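Local coordinates for lysozyme M1 (Streptomyces coelicolor, PDB 1JFX), which hydrolyses the beta-1,4 linkages of peptidoglycan between N-acetylmuramic acid and N-acetylglucosamine, acting as a secreted bacteriolytic muramidase, and also has diacetylmuramidase activity, at residues 71-76 against 124-129; 32-35 against 40-43. All blocks are in the same frame, centred on the assembly; numbering follows the deposited sequence.

Contact 1. Residues 71-76 against 124-129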
ATOM      1  N   SER A  71      12.956  10.194 -10.245  1.00 10.13           N
ATOM      2  CA  SER A  71      12.665   8.962 -10.972  1.00  8.94           C
ATOM      3  C   SER A  71      12.072   7.882 -10.076  1.00  9.76           C
ATOM      4  O   SER A  71      12.132   7.980  -8.850  1.00  8.99           O
ATOM      5  CB  SER A  71      13.945   8.415 -11.607  1.00  8.50           C
ATOM      6  OG  SER A  71      14.818   7.901 -10.597  1.00 11.00           O
ATOM      7  N   GLY A  72      11.511   6.854 -10.705  1.00  8.97           N
ATOM      8  CA  GLY A  72      10.935   5.746  -9.961  1.00  8.43           C
ATOM      9  C   GLY A  72      12.042   5.009  -9.231  1.00  8.04           C
ATOM     10  O   GLY A  72      11.851   4.511  -8.124  1.00  8.14           O
ATOM     11  N   THR A  73      13.210   4.926  -9.859  1.00  7.01           N
ATOM     12  CA  THR A  73      14.339   4.268  -9.219  1.00  7.84           C
ATOM     13  C   THR A  73      14.713   5.002  -7.934  1.00  7.97           C
ATOM     14  O   THR A  73      14.891   4.380  -6.885  1.00  7.50           O
ATOM     15  CB  THR A  73      15.572   4.248 -10.148  1.00  8.63           C
ATOM     16  OG1 THR A  73      15.266   3.479 -11.315  1.00  8.92           O
ATOM     17  CG2 THR A  73      16.778   3.625  -9.431  1.00  9.38           C
ATOM     18  N   ALA A  74      14.832   6.329  -8.014  1.00  7.07           N
ATOM     19  CA  ALA A  74      15.212   7.113  -6.839  1.00  7.49           C
ATOM     20  C   ALA A  74      14.231   6.998  -5.674  1.00  6.90           C
ATOM     21  O   ALA A  74      14.644   6.861  -4.520  1.00  8.43           O
ATOM     22  CB  ALA A  74      15.383   8.578  -7.213  1.00  8.33           C
ATOM     23  N   GLN A  75      12.933   7.059  -5.955  1.00  6.49           N
ATOM     24  CA  GLN A  75      11.984   6.963  -4.864  1.00  6.08           C
ATOM     25  C   GLN A  75      11.902   5.547  -4.293  1.00  6.45           C
ATOM     26  O   GLN A  75      11.621   5.389  -3.111  1.00  6.86           O
ATOM     27  CB  GLN A  75      10.604   7.502  -5.278  1.00  7.98           C
ATOM     28  CG  GLN A  75      10.572   9.020  -5.100  1.00  7.58           C
ATOM     29  CD  GLN A  75       9.309   9.706  -5.578  1.00  6.49           C
ATOM     30  OE1 GLN A  75       8.192   9.322  -5.217  1.00  8.20           O
ATOM     31  NE2 GLN A  75       9.487  10.763  -6.375  1.00  9.10           N
ATOM     32  N   ALA A  76      12.171   4.528  -5.113  1.00  6.02           N
ATOM     33  CA  ALA A  76      12.151   3.153  -4.600  1.00  5.92           C
ATOM     34  C   ALA A  76      13.315   2.978  -3.611  1.00  7.94           C
ATOM     35  O   ALA A  76      13.154   2.337  -2.563  1.00  7.87           O
ATOM     36  CB  ALA A  76      12.271   2.122  -5.767  1.00  5.30           C
ATOM     37  N   HIS A 124       9.204  -0.464  -9.527  1.00  7.57           N
ATOM     38  CA  HIS A 124       9.069  -1.885  -9.268  1.00  6.99           C
ATOM     39  C   HIS A 124      10.424  -2.598  -9.373  1.00  6.74           C
ATOM     40  O   HIS A 124      10.783  -3.394  -8.510  1.00  7.16           O
ATOM     41  CB  HIS A 124       8.060  -2.521 -10.245  1.00  7.26           C
ATOM     42  CG  HIS A 124       8.019  -4.017 -10.175  1.00  7.12           C
ATOM     43  ND1 HIS A 124       8.994  -4.813 -10.741  1.00 11.74           N
ATOM     44  CD2 HIS A 124       7.161  -4.860  -9.551  1.00  9.21           C
ATOM     45  CE1 HIS A 124       8.740  -6.080 -10.462  1.00 11.50           C
ATOM     46  NE2 HIS A 124       7.635  -6.136  -9.740  1.00 10.04           N
ATOM     47  N   ALA A 125      11.183  -2.299 -10.422  1.00  7.43           N
ATOM     48  CA  ALA A 125      12.471  -2.955 -10.610  1.00  7.00           C
ATOM     49  C   ALA A 125      13.426  -2.682  -9.464  1.00  6.35           C
ATOM     50  O   ALA A 125      14.085  -3.605  -8.973  1.00  7.16           O
ATOM     51  CB  ALA A 125      13.108  -2.517 -11.914  1.00  8.74           C
ATOM     52  N   ARG A 126      13.501  -1.428  -9.026  1.00  7.06           N
ATOM     53  CA  ARG A 126      14.426  -1.091  -7.949  1.00  6.82           C
ATOM     54  C   ARG A 126      13.953  -1.626  -6.605  1.00  7.44           C
ATOM     55  O   ARG A 126      14.770  -2.092  -5.797  1.00  6.71           O
ATOM     56  CB  ARG A 126      14.645   0.422  -7.880  1.00  7.27           C
ATOM     57  CG  ARG A 126      15.669   0.876  -6.827  1.00  6.39           C
ATOM     58  CD  ARG A 126      17.015   0.121  -6.915  1.00  8.97           C
ATOM     59  NE  ARG A 126      17.615   0.104  -8.252  1.00  8.15           N
ATOM     60  CZ  ARG A 126      18.623   0.882  -8.647  1.00  9.08           C
ATOM     61  NH1 ARG A 126      19.169   1.774  -7.824  1.00 10.30           N
ATOM     62  NH2 ARG A 126      19.118   0.738  -9.868  1.00 10.62           N
ATOM     63  N   TYR A 127      12.651  -1.578  -6.354  1.00  6.20           N
ATOM     64  CA  TYR A 127      12.160  -2.092  -5.082  1.00  6.09           C
ATOM     65  C   TYR A 127      12.443  -3.598  -5.005  1.00  6.67           C
ATOM     66  O   TYR A 127      12.811  -4.109  -3.939  1.00  6.80           O
ATOM     67  CB  TYR A 127      10.659  -1.828  -4.924  1.00  6.36           C
ATOM     68  CG  TYR A 127      10.170  -2.215  -3.550  1.00  6.03           C
ATOM     69  CD1 TYR A 127      10.566  -1.489  -2.421  1.00  7.27           C
ATOM     70  CD2 TYR A 127       9.379  -3.351  -3.361  1.00  4.54           C
ATOM     71  CE1 TYR A 127      10.198  -1.898  -1.134  1.00  9.26           C
ATOM     72  CE2 TYR A 127       9.000  -3.763  -2.083  1.00  8.06           C
ATOM     73  CZ  TYR A 127       9.422  -3.036  -0.972  1.00  5.95           C
ATOM     74  OH  TYR A 127       9.088  -3.474   0.290  1.00  7.38           O
ATOM     75  N   LYS A 128      12.295  -4.298  -6.129  1.00  7.23           N
ATOM     76  CA  LYS A 128      12.547  -5.737  -6.140  1.00  7.91           C
ATOM     77  C   LYS A 128      14.039  -6.012  -5.954  1.00  8.19           C
ATOM     78  O   LYS A 128      14.416  -6.940  -5.242  1.00  8.74           O
ATOM     79  CB  LYS A 128      12.046  -6.375  -7.441  1.00  8.00           C
ATOM     80  CG  LYS A 128      12.030  -7.902  -7.392  1.00  9.78           C
ATOM     81  CD  LYS A 128      11.253  -8.501  -8.556  1.00 14.36           C
ATOM     82  CE  LYS A 128      11.105 -10.016  -8.399  1.00 20.02           C
ATOM     83  NZ  LYS A 128      10.260 -10.411  -7.224  1.00 23.75           N
ATOM     84  N   ALA A 129      14.884  -5.207  -6.589  1.00  7.22           N
ATOM     85  CA  ALA A 129      16.327  -5.390  -6.441  1.00  7.92           C
ATOM     86  C   ALA A 129      16.703  -5.187  -4.968  1.00  7.72           C
ATOM     87  O   ALA A 129      17.542  -5.908  -4.412  1.00  9.11           O
ATOM     88  CB  ALA A 129      17.081  -4.394  -7.324  1.00  9.20           C
TER

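Contact 2. Residues 32-35 against 40-43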
ATOM      1  N   ILE A  32       1.206   0.927   6.831  1.00  6.58           N
ATOM      2  CA  ILE A  32       1.564   2.146   7.558  1.00  5.51           C
ATOM      3  C   ILE A  32       2.367   3.107   6.678  1.00  5.45           C
ATOM      4  O   ILE A  32       3.352   2.705   6.063  1.00  6.42           O
ATOM      5  CB  ILE A  32       2.427   1.738   8.778  1.00  6.99           C
ATOM      6  CG1 ILE A  32       1.623   0.772   9.655  1.00  7.85           C
ATOM      7  CG2 ILE A  32       2.899   2.977   9.559  1.00  6.12           C
ATOM      8  CD1 ILE A  32       2.490  -0.088  10.596  1.00  7.01           C
ATOM      9  N   LYS A  33       1.971   4.375   6.622  1.00  5.25           N
ATOM     10  CA  LYS A  33       2.712   5.301   5.780  1.00  5.69           C
ATOM     11  C   LYS A  33       4.121   5.527   6.314  1.00  6.16           C
ATOM     12  O   LYS A  33       4.314   5.779   7.506  1.00  6.34           O
ATOM     13  CB  LYS A  33       1.996   6.638   5.685  1.00  5.54           C
ATOM     14  CG  LYS A  33       2.644   7.585   4.666  1.00  6.48           C
ATOM     15  CD  LYS A  33       1.757   8.783   4.397  1.00 10.89           C
ATOM     16  CE  LYS A  33       2.367   9.683   3.339  1.00 13.25           C
ATOM     17  NZ  LYS A  33       1.350  10.692   2.903  1.00 16.29           N
ATOM     18  N   ALA A  34       5.089   5.436   5.409  1.00  6.79           N
ATOM     19  CA  ALA A  34       6.480   5.642   5.752  1.00  7.00           C
ATOM     20  C   ALA A  34       7.044   6.907   5.130  1.00  9.24           C
ATOM     21  O   ALA A  34       7.440   7.830   5.833  1.00 12.18           O
ATOM     22  CB  ALA A  34       7.310   4.444   5.310  1.00  8.71           C
ATOM     23  N   THR A  35       7.069   6.942   3.805  1.00  7.99           N
ATOM     24  CA  THR A  35       7.662   8.055   3.077  1.00  7.15           C
ATOM     25  C   THR A  35       6.732   8.625   2.009  1.00  7.32           C
ATOM     26  O   THR A  35       5.729   8.015   1.651  1.00  7.74           O
ATOM     27  CB  THR A  35       8.920   7.563   2.361  1.00  6.51           C
ATOM     28  OG1 THR A  35       8.608   6.321   1.702  1.00  8.53           O
ATOM     29  CG2 THR A  35      10.057   7.296   3.367  1.00  9.78           C
ATOM     30  N   TYR A  40       9.956  13.313   2.448  1.00 10.37           N
ATOM     31  CA  TYR A  40       8.990  13.364   3.523  1.00  9.32           C
ATOM     32  C   TYR A  40       9.017  12.012   4.227  1.00  9.22           C
ATOM     33  O   TYR A  40       9.060  10.975   3.565  1.00  9.57           O
ATOM     34  CB  TYR A  40       7.582  13.618   2.993  1.00  9.22           C
ATOM     35  CG  TYR A  40       6.527  13.566   4.070  1.00 10.08           C
ATOM     36  CD1 TYR A  40       5.935  12.357   4.443  1.00  8.86           C
ATOM     37  CD2 TYR A  40       6.138  14.723   4.742  1.00 10.54           C
ATOM     38  CE1 TYR A  40       4.983  12.302   5.454  1.00  9.72           C
ATOM     39  CE2 TYR A  40       5.184  14.683   5.758  1.00 12.58           C
ATOM     40  CZ  TYR A  40       4.609  13.469   6.111  1.00 14.30           C
ATOM     41  OH  TYR A  40       3.662  13.422   7.121  1.00 12.38           O
ATOM     42  N   LYS A  41       9.004  12.032   5.560  1.00  8.71           N
ATOM     43  CA  LYS A  41       8.970  10.808   6.358  1.00  9.73           C
ATOM     44  C   LYS A  41       7.851  10.986   7.373  1.00  9.99           C
ATOM     45  O   LYS A  41       7.803  11.994   8.075  1.00 10.48           O
ATOM     46  CB  LYS A  41      10.299  10.577   7.102  1.00 10.41           C
ATOM     47  CG  LYS A  41      10.337   9.255   7.867  1.00 13.38           C
ATOM     48  CD  LYS A  41      10.155   8.070   6.916  1.00 15.76           C
ATOM     49  CE  LYS A  41      10.083   6.743   7.644  1.00 13.12           C
ATOM     50  NZ  LYS A  41      11.326   6.450   8.426  1.00 19.93           N
ATOM     51  N   ASP A  42       6.946  10.015   7.440  1.00  8.54           N
ATOM     52  CA  ASP A  42       5.830  10.083   8.373  1.00 10.81           C
ATOM     53  C   ASP A  42       6.362  10.031   9.810  1.00  9.90           C
ATOM     54  O   ASP A  42       7.089   9.099  10.181  1.00 10.07           O
ATOM     55  CB  ASP A  42       4.867   8.925   8.107  1.00  9.10           C
ATOM     56  CG  ASP A  42       3.584   9.034   8.904  1.00  9.42           C
ATOM     57  OD1 ASP A  42       3.635   8.861  10.140  1.00  9.23           O
ATOM     58  OD2 ASP A  42       2.525   9.288   8.289  1.00  8.76           O
ATOM     59  N   ASP A  43       5.993  11.023  10.620  1.00 10.15           N
ATOM     60  CA  ASP A  43       6.481  11.087  11.996  1.00 11.99           C
ATOM     61  C   ASP A  43       6.036   9.972  12.920  1.00 11.42           C
ATOM     62  O   ASP A  43       6.695   9.724  13.927  1.00 12.17           O
ATOM     63  CB  ASP A  43       6.108  12.420  12.653  1.00 15.15           C
ATOM     64  CG  ASP A  43       6.927  13.582  12.133  1.00 25.09           C
ATOM     65  OD1 ASP A  43       8.145  13.407  11.920  1.00 31.05           O
ATOM     66  OD2 ASP A  43       6.355  14.679  11.957  1.00 32.40           O
TER
HETATM   67  O   HOH W   1       2.676   6.203  10.112  1.00  9.27           O

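Contact 1. Residues 71-76 against 124-129
Thr73 lays its methyl group over the guanidinium of Arg126: CG2 sits 3.3 Å above the plane, over its centre, and 3.4 Å from Arg126 CZ. In Thr73 this methyl lies anti to the backbone N, with OG1 beside that N (chi1 -63°), a rotation that turns the methyl, not the hydroxyl, to the arginine. Arg126 sends CG anti to its own backbone N and then bends twice, with chi2 and chi3 both near +50°, which turns one face of the guanidinium to the threonine methyl. Its CG passes 3.6 Å from Thr73 O, and NH1 forms a salt bridge with Asp77, one turn further along the helix of Thr73. Deeper in, Ala76 CB points at helix 113-131 and packs 3.6 Å from Arg126 CB and 4.3 Å from Tyr127 CB. The small methyl suits the close spacing of the segment axes, 8.0 Å apart and crossing at -34°. Beyond this, the Tyr127 hydroxyl bonds to Gly84 O and Gly95 N, while Ser71 N-caps helix 72-81 by accepting from Ala74 N. These two outer helices of the family 25 barrel domain thus meet through alanine and threonine methyls set against the arginine's methylenes and guanidinium face, while its charge is met by Asp77 through NH1.

Contact 2. Residues 32-35 against 40-43
Ala34 O accepts a nearly straight hydrogen bond from Asp42 N (2.8 Å, 172° at the hydrogen) in the beta hairpin that joins strand 29-36 of the family 25 barrel to the short strand 40-41. The donor is tilted 28° from the carbonyl plane. Thr35 and Lys41 form the adjoining antiparallel non-hydrogen-bonded pair, and Thr35 CA makes a CA-H...O contact with Tyr40 O. On the face of this pair, Thr35 CG2 touches Lys41 CD at 3.6 Å. The lysine is bent at chi2 (60°), which brings its methylenes alongside Ala34 O, with CD a tight 2.9 Å from that oxygen. Lys33 and Asp42 side chains cross at about a right angle, Lys33 CB lying 3.8 Å from Asp42 OD2. Their charged ends do not meet: Lys33 NZ pairs with Glu36, while Asp42 OD2 accepts from His12 N and OD1 caps Arg44 N at the turn into helix 45-54. Further out, Thr35 OG1 bonds to His63 ND1 of the neighbouring barrel strand. Lys33 also lies near the predicted catalytic residues, its side chain about 6 Å from that of Asp98 and about 7 Å from that of Asp9. A water donates to Lys33 O at 3.1 Å and, weakly, to Asp42 OD1.

How the contacts relate
From the N terminus, the chain first reaches contact 2, where strand 29-36 turns back onto 40-43 and closes a tight hairpin with four residues between the segments. It then runs through helix 45-54 and strand 58-64 before contact 1 opens at 71-76; this contact closes a much longer loop of 47 residues, which includes strand 96-98. The two loops lie in series, neither nested nor crossed. Contact 2 adds a short strand to the barrel sheet, whereas contact 1 joins helices 72-81 and 113-131. Their centres are about 17 Å apart and they do not touch, but His63 bridges them, bonded to Thr35 and to Gln75.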